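Diphthine synthase (Aeropyrum pernix, PDB 1WDE) probably catalyses the S-adenosyl-L-methionine-dependent trimethylation of a modified histidine in translation elongation factor 2, forming diphthine on the way to diphthamide. Local coordinates at residues Val38-Tyr41 against Gly45-Trp48; Trp48-Val53 against Ala60-Ala65; Glu193-Tyr198 against Ala204-Ala209. All blocks are in the same frame, centred on the assembly; numbering follows the deposited sequence.

In the fold
Contacts 1 and 2 are neighbours, with centres 9 Å apart; they share Trp48 and follow one beta-alpha-beta unit, strand 35-39, helix 47-57 and strand 62-64. Contact 1 lies where the first strand turns toward the helix, contact 2 where the helix packs on the second strand. The strands are joined by probable hydrogen bonds, Val38 N to Val63 O at 2.7 Å and Val38 O to Ala65 N at 2.9 Å. Contact 3 stands across the centre of the chain, about 35 Å from contact 1 and 43 Å from contact 2 between centres. The side chain of Ser46 in contact 1 lies about 11 Å from Gly122, a probable S-adenosyl-L-methionine-binding residue; contacts 2 and 3 are remote from the cofactor site.

Contact 1: Val38-Tyr41 against Gly45-Trp48; sequences VESY and GSSW
OG of Ser46 lies against Ser40, overlapping both its CB and its carbonyl group. OG of Ser46 is 2.6 Å from the carbonyl O of Ser40 and 2.9 Å from CB of Ser40; the second spacing is very tight for an oxygen against a carbon, so the exact fit is doubtful. Behind the hydroxyl the two CB atoms of Ser40 and Ser46 stand 3.8 Å apart. With chi1 at 66°, OG of Ser46 sits between its own backbone N and carbonyl carbon. In that position the hydroxyl hydrogen-bonds the carbonyl O of Met43 in the intervening turn. The hydroxyl of Ser40 turns elsewhere, and its OG lies 4.2 Å from OG of Ser46, packing instead beside Glu64. The turn carries the chain from strand 35-39 of the parallel sheet into helix 47-57, the first connection of a beta-alpha-beta crossover in the tetrapyrrole methylase fold. On the strand side, Glu39 folds back so that its OE2 stands 3.5 Å above one face of the Tyr41 ring, toward the rim, and takes a weak bond from the backbone N of Tyr41 at 3.2 Å. The other oxygen, OE1, is gripped by hydrogen bonds to Thr42, Thr90 and His100, which fix the rotation of the carboxylate. Across the turn, Gly45 has a positive phi (64°), a conformation that glycine adopts readily, and its carbonyl O lies in the plane of the Trp48 ring at the edge, 3.3 Å from CD1 of Trp48.

Contact 2: Trp48-Val53 against Ala60-Ala65; sequences WLYKSV and ARVVEA
The ring of Tyr50 is set between Val62 and Glu64, which approach its CD1-CE1 side obliquely from opposite sides of the ring plane. CG1 of Val62 reaches CE1 of Tyr50 at 3.5 Å, while CG of Glu64 is 3.7 Å from that same CE1 of Tyr50. Between the two, at the ring's edge and near its plane, lies the backbone, with C of Val63 4.4 Å from CE1 of Tyr50. The tyrosine is carried out to the strand because its CG is anti to the backbone N (chi1 -167°). The Glu64 chain bends at its second torsion, and its carboxylate is tilted 23° from the plane of the Tyr50 ring; OE1 of Glu64 is 4.1 Å from CD1 of Tyr50. No hydrogen bond crosses here, and the contact is van der Waals in character. Helix 47-57 is the connecting helix of a beta-alpha-beta crossover, and strand 62-64 is the outermost strand on this side of the parallel sheet. Over these segments the helix and strand run antiparallel, as the return stroke of the crossover requires, with 163° between their directions and axes 9.1 Å apart at the closest. One helical turn beyond Tyr50, Val53 meets the other branch of Val62: CG1 of Val53 is 3.8 Å from CG2 of Val62, the two side chains slanting past each other. Val62 thus splits its methyls, CG1 mainly toward the exposed tyrosine ring and CG2 toward the buried valine. Val53 also rests on Val36 and Val38 of the adjoining strand, and Val62 reaches Val54 and Ala57 farther along the helix.

Contact 3: Glu193-Tyr198 against Ala204-Ala209; sequences EADREY and APALLA
The Asp195 carboxylate has Leu208 on one face and Ala206 on the other. CG of Leu208 lies over the first face, 3.5 Å from CG of Asp195, and CB of Ala206 stands across the plane, 3.6 Å from OD2 of Asp195. Leu208 N donates to OD2 of Asp195 at 2.9 Å, meeting it from above the plane, 36° out, on the same side as the leucine CG. A water 2.6 Å from OD2 of Asp195 donates to it and accepts from Ala209 N, while OD1 is bonded to the hydroxyl of Tyr160. The neighbouring Arg196 guanidinium has CA of Glu193 3.5 Å above one face, toward the rim, and makes a salt bridge to Glu193. With an alanine in place of Asp195, the amide of Leu208 and the hydroxyl of Tyr160 would probably lose their acceptor, and the loop would be freer to shift. The carboxylate ties helix 184-202 to the loop that leads from it to strand 213-217, close to the start of the 3-10 segment at Leu208; helix 153-165 flanks the site through Tyr160, and helix 277-287 packs against Leu207.

Contact 1: Val38-Tyr41 against Gly45-Trp48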
# COMPACT_ATOMS: atom_id res chain seq x y z
N VAL A 38 3.61 8.54 17.69
CA VAL A 38 3.61 8.75 16.25
C VAL A 38 4.57 7.77 15.62
O VAL A 38 5.74 7.70 16.00
CB VAL A 38 4.05 10.20 15.92
CG1 VAL A 38 4.10 10.40 14.42
CG2 VAL A 38 3.08 11.18 16.53
N GLU A 39 4.08 6.99 14.66
CA GLU A 39 4.94 6.02 13.99
C GLU A 39 5.03 6.40 12.53
O GLU A 39 4.03 6.61 11.85
CB GLU A 39 4.40 4.59 14.20
CG GLU A 39 3.06 4.26 13.57
CD GLU A 39 3.19 3.80 12.13
OE1 GLU A 39 2.17 3.37 11.55
OE2 GLU A 39 4.31 3.87 11.57
N SER A 40 6.27 6.52 12.05
CA SER A 40 6.50 6.90 10.67
C SER A 40 7.27 5.83 9.91
O SER A 40 7.92 6.13 8.91
CB SER A 40 7.26 8.22 10.64
OG SER A 40 8.09 8.33 11.79
N TYR A 41 7.18 4.59 10.38
CA TYR A 41 7.87 3.48 9.73
C TYR A 41 7.00 2.65 8.78
O TYR A 41 7.54 1.95 7.91
CB TYR A 41 8.48 2.57 10.80
CG TYR A 41 7.48 1.83 11.66
CD1 TYR A 41 6.84 0.68 11.19
CD2 TYR A 41 7.19 2.27 12.95
CE1 TYR A 41 5.93 -0.02 11.99
CE2 TYR A 41 6.28 1.58 13.76
CZ TYR A 41 5.66 0.43 13.28
OH TYR A 41 4.78 -0.27 14.08
N GLY A 45 8.80 8.16 3.19
CA GLY A 45 8.71 9.60 3.01
C GLY A 45 7.84 10.28 4.05
O GLY A 45 7.27 11.35 3.79
N SER A 46 7.74 9.68 5.23
CA SER A 46 6.90 10.23 6.30
C SER A 46 7.65 11.09 7.31
O SER A 46 7.25 11.15 8.47
CB SER A 46 6.21 9.09 7.04
OG SER A 46 7.17 8.30 7.71
N SER A 47 8.71 11.76 6.88
CA SER A 47 9.48 12.61 7.79
C SER A 47 8.66 13.77 8.32
O SER A 47 8.81 14.19 9.47
CB SER A 47 10.73 13.16 7.08
OG SER A 47 11.62 12.12 6.73
N TRP A 48 7.78 14.28 7.48
CA TRP A 48 6.92 15.41 7.81
C TRP A 48 5.93 15.08 8.92
O TRP A 48 5.44 15.99 9.60
CB TRP A 48 6.12 15.83 6.57
CG TRP A 48 5.16 14.75 6.13
CD1 TRP A 48 5.46 13.62 5.42
CD2 TRP A 48 3.78 14.64 6.50
NE1 TRP A 48 4.35 12.80 5.34
CE2 TRP A 48 3.31 13.40 6.00
CE3 TRP A 48 2.89 15.45 7.22
CZ2 TRP A 48 1.99 12.96 6.19
CZ3 TRP A 48 1.58 15.01 7.42
CH2 TRP A 48 1.15 13.78 6.90

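Contact 2: Trp48-Val53 against Ala60-Ala65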
# COMPACT_ATOMS: atom_id res chain seq x y z
N TRP A 48 7.78 14.28 7.48
CA TRP A 48 6.92 15.41 7.81
C TRP A 48 5.93 15.08 8.92
O TRP A 48 5.44 15.99 9.60
CB TRP A 48 6.12 15.83 6.57
CG TRP A 48 5.16 14.75 6.13
CD1 TRP A 48 5.46 13.62 5.42
CD2 TRP A 48 3.78 14.64 6.50
NE1 TRP A 48 4.35 12.80 5.34
CE2 TRP A 48 3.31 13.40 6.00
CE3 TRP A 48 2.89 15.45 7.22
CZ2 TRP A 48 1.99 12.96 6.19
CZ3 TRP A 48 1.58 15.01 7.42
CH2 TRP A 48 1.15 13.78 6.90
N LEU A 49 5.62 13.80 9.11
CA LEU A 49 4.63 13.37 10.09
C LEU A 49 4.81 13.91 11.50
O LEU A 49 3.94 14.63 12.00
CB LEU A 49 4.56 11.84 10.12
CG LEU A 49 3.53 11.21 11.07
CD1 LEU A 49 2.13 11.68 10.70
CD2 LEU A 49 3.63 9.70 11.01
N TYR A 50 5.92 13.56 12.14
CA TYR A 50 6.24 14.01 13.49
C TYR A 50 5.95 15.51 13.64
O TYR A 50 5.15 15.91 14.49
CB TYR A 50 7.72 13.75 13.78
CG TYR A 50 8.14 13.89 15.24
CD1 TYR A 50 7.78 12.92 16.19
CD2 TYR A 50 8.91 14.98 15.66
CE1 TYR A 50 8.19 13.04 17.52
CE2 TYR A 50 9.33 15.10 16.99
CZ TYR A 50 8.96 14.13 17.92
OH TYR A 50 9.39 14.23 19.22
N LYS A 51 6.60 16.33 12.82
CA LYS A 51 6.40 17.78 12.86
C LYS A 51 4.94 18.20 12.76
O LYS A 51 4.49 19.07 13.50
CB LYS A 51 7.18 18.45 11.72
CG LYS A 51 6.72 19.88 11.41
CD LYS A 51 7.30 20.38 10.08
CE LYS A 51 6.53 21.58 9.54
NZ LYS A 51 6.44 22.70 10.52
N SER A 52 4.20 17.59 11.83
CA SER A 52 2.79 17.91 11.62
C SER A 52 1.92 17.57 12.83
O SER A 52 1.00 18.31 13.17
CB SER A 52 2.24 17.16 10.40
OG SER A 52 0.85 17.38 10.25
N VAL A 53 2.21 16.44 13.46
CA VAL A 53 1.48 16.01 14.64
C VAL A 53 1.79 17.01 15.77
O VAL A 53 0.88 17.68 16.28
CB VAL A 53 1.92 14.58 15.07
CG1 VAL A 53 1.24 14.18 16.37
CG2 VAL A 53 1.54 13.55 13.97
N ALA A 60 4.37 18.73 23.42
CA ALA A 60 4.54 18.26 24.78
C ALA A 60 3.92 16.89 25.04
O ALA A 60 3.89 16.43 26.18
CB ALA A 60 3.96 19.28 25.75
N ARG A 61 3.44 16.24 23.99
CA ARG A 61 2.82 14.93 24.14
C ARG A 61 3.25 13.96 23.04
O ARG A 61 3.24 12.74 23.23
CB ARG A 61 1.30 15.08 24.16
CG ARG A 61 0.84 16.00 25.26
CD ARG A 61 -0.62 16.36 25.15
NE ARG A 61 -0.97 17.34 26.17
CZ ARG A 61 -2.15 17.94 26.27
NH1 ARG A 61 -3.12 17.66 25.40
NH2 ARG A 61 -2.36 18.83 27.23
N VAL A 62 3.64 14.51 21.90
CA VAL A 62 4.07 13.69 20.77
C VAL A 62 5.27 12.83 21.17
O VAL A 62 6.17 13.28 21.86
CB VAL A 62 4.45 14.57 19.57
CG1 VAL A 62 4.82 13.70 18.38
CG2 VAL A 62 3.30 15.49 19.22
N VAL A 63 5.25 11.58 20.71
CA VAL A 63 6.32 10.64 21.02
C VAL A 63 6.58 9.68 19.85
O VAL A 63 5.67 9.01 19.38
CB VAL A 63 5.97 9.79 22.27
CG1 VAL A 63 7.13 8.88 22.62
CG2 VAL A 63 5.60 10.69 23.43
N GLU A 64 7.83 9.63 19.40
CA GLU A 64 8.20 8.73 18.31
C GLU A 64 8.04 7.30 18.80
O GLU A 64 8.52 6.95 19.88
CB GLU A 64 9.66 8.95 17.90
CG GLU A 64 9.86 9.87 16.70
CD GLU A 64 9.69 9.17 15.36
OE1 GLU A 64 9.80 9.85 14.31
OE2 GLU A 64 9.44 7.94 15.34
N ALA A 65 7.36 6.47 18.01
CA ALA A 65 7.17 5.07 18.35
C ALA A 65 7.80 4.21 17.26
O ALA A 65 7.56 4.43 16.08
CB ALA A 65 5.68 4.76 18.48

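Contact 3: Glu193-Tyr198 against Ala204-Ala209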
# COMPACT_ATOMS: atom_id res chain seq x y z
N GLU A 193 11.59 -12.06 -11.44
CA GLU A 193 12.42 -13.23 -11.19
C GLU A 193 11.55 -14.27 -10.48
O GLU A 193 11.66 -15.46 -10.76
CB GLU A 193 13.64 -12.89 -10.33
CG GLU A 193 14.40 -14.11 -9.81
CD GLU A 193 14.83 -15.07 -10.92
OE1 GLU A 193 15.25 -16.20 -10.60
OE2 GLU A 193 14.75 -14.68 -12.11
N ALA A 194 10.67 -13.81 -9.58
CA ALA A 194 9.76 -14.71 -8.85
C ALA A 194 8.78 -15.36 -9.82
O ALA A 194 8.43 -16.54 -9.68
CB ALA A 194 8.95 -13.91 -7.77
N ASP A 195 8.32 -14.59 -10.79
CA ASP A 195 7.38 -15.09 -11.77
C ASP A 195 7.99 -16.22 -12.59
O ASP A 195 7.35 -17.24 -12.83
CB ASP A 195 6.94 -13.96 -12.70
CG ASP A 195 5.83 -14.39 -13.66
OD1 ASP A 195 4.99 -15.25 -13.27
OD2 ASP A 195 5.79 -13.86 -14.79
N ARG A 196 9.25 -16.05 -13.01
CA ARG A 196 9.91 -17.08 -13.80
C ARG A 196 10.11 -18.35 -12.99
O ARG A 196 10.00 -19.46 -13.51
CB ARG A 196 11.25 -16.57 -14.34
CG ARG A 196 11.11 -15.56 -15.48
CD ARG A 196 12.45 -15.25 -16.15
NE ARG A 196 13.38 -14.53 -15.28
CZ ARG A 196 13.33 -13.23 -15.01
NH1 ARG A 196 14.23 -12.70 -14.20
NH2 ARG A 196 12.38 -12.46 -15.54
N GLU A 197 10.39 -18.18 -11.70
CA GLU A 197 10.58 -19.31 -10.80
C GLU A 197 9.23 -19.98 -10.57
O GLU A 197 9.13 -21.21 -10.61
CB GLU A 197 11.14 -18.82 -9.48
CG GLU A 197 12.10 -19.78 -8.81
CD GLU A 197 12.93 -19.10 -7.74
OE1 GLU A 197 13.74 -18.21 -8.09
OE2 GLU A 197 12.76 -19.45 -6.55
N TYR A 198 8.19 -19.17 -10.35
CA TYR A 198 6.84 -19.69 -10.11
C TYR A 198 6.22 -20.39 -11.32
O TYR A 198 5.69 -21.50 -11.20
CB TYR A 198 5.91 -18.57 -9.64
CG TYR A 198 4.45 -18.99 -9.53
CD1 TYR A 198 4.06 -20.03 -8.69
CD2 TYR A 198 3.47 -18.35 -10.30
CE1 TYR A 198 2.71 -20.43 -8.62
CE2 TYR A 198 2.13 -18.74 -10.24
CZ TYR A 198 1.76 -19.78 -9.40
OH TYR A 198 0.45 -20.17 -9.35
N ALA A 204 3.82 -23.52 -16.56
CA ALA A 204 3.21 -22.56 -17.47
C ALA A 204 4.22 -21.48 -17.81
O ALA A 204 5.19 -21.28 -17.09
CB ALA A 204 1.98 -21.93 -16.82
N PRO A 205 4.00 -20.77 -18.92
CA PRO A 205 4.93 -19.71 -19.32
C PRO A 205 4.87 -18.58 -18.29
O PRO A 205 3.84 -18.41 -17.64
CB PRO A 205 4.38 -19.29 -20.68
CG PRO A 205 2.87 -19.43 -20.47
CD PRO A 205 2.78 -20.76 -19.76
N ALA A 206 5.96 -17.82 -18.14
CA ALA A 206 5.99 -16.68 -17.23
C ALA A 206 5.30 -15.56 -18.00
O ALA A 206 5.66 -15.30 -19.15
CB ALA A 206 7.41 -16.29 -16.90
N LEU A 207 4.31 -14.91 -17.39
CA LEU A 207 3.56 -13.88 -18.10
C LEU A 207 3.53 -12.46 -17.56
O LEU A 207 3.20 -11.54 -18.29
CB LEU A 207 2.10 -14.35 -18.29
CG LEU A 207 1.95 -15.67 -19.04
CD1 LEU A 207 0.55 -16.19 -18.85
CD2 LEU A 207 2.28 -15.46 -20.52
N LEU A 208 3.85 -12.28 -16.29
CA LEU A 208 3.80 -10.94 -15.70
C LEU A 208 4.60 -9.84 -16.41
O LEU A 208 4.14 -8.70 -16.51
CB LEU A 208 4.17 -11.01 -14.21
CG LEU A 208 3.34 -12.00 -13.36
CD1 LEU A 208 3.70 -11.85 -11.86
CD2 LEU A 208 1.83 -11.71 -13.54
N ALA A 209 5.79 -10.17 -16.91
CA ALA A 209 6.64 -9.18 -17.58
C ALA A 209 5.93 -8.53 -18.75
O ALA A 209 6.13 -7.34 -19.05
CB ALA A 209 7.94 -9.84 -18.05
O HOH W 1 7.29 -12.66 -16.51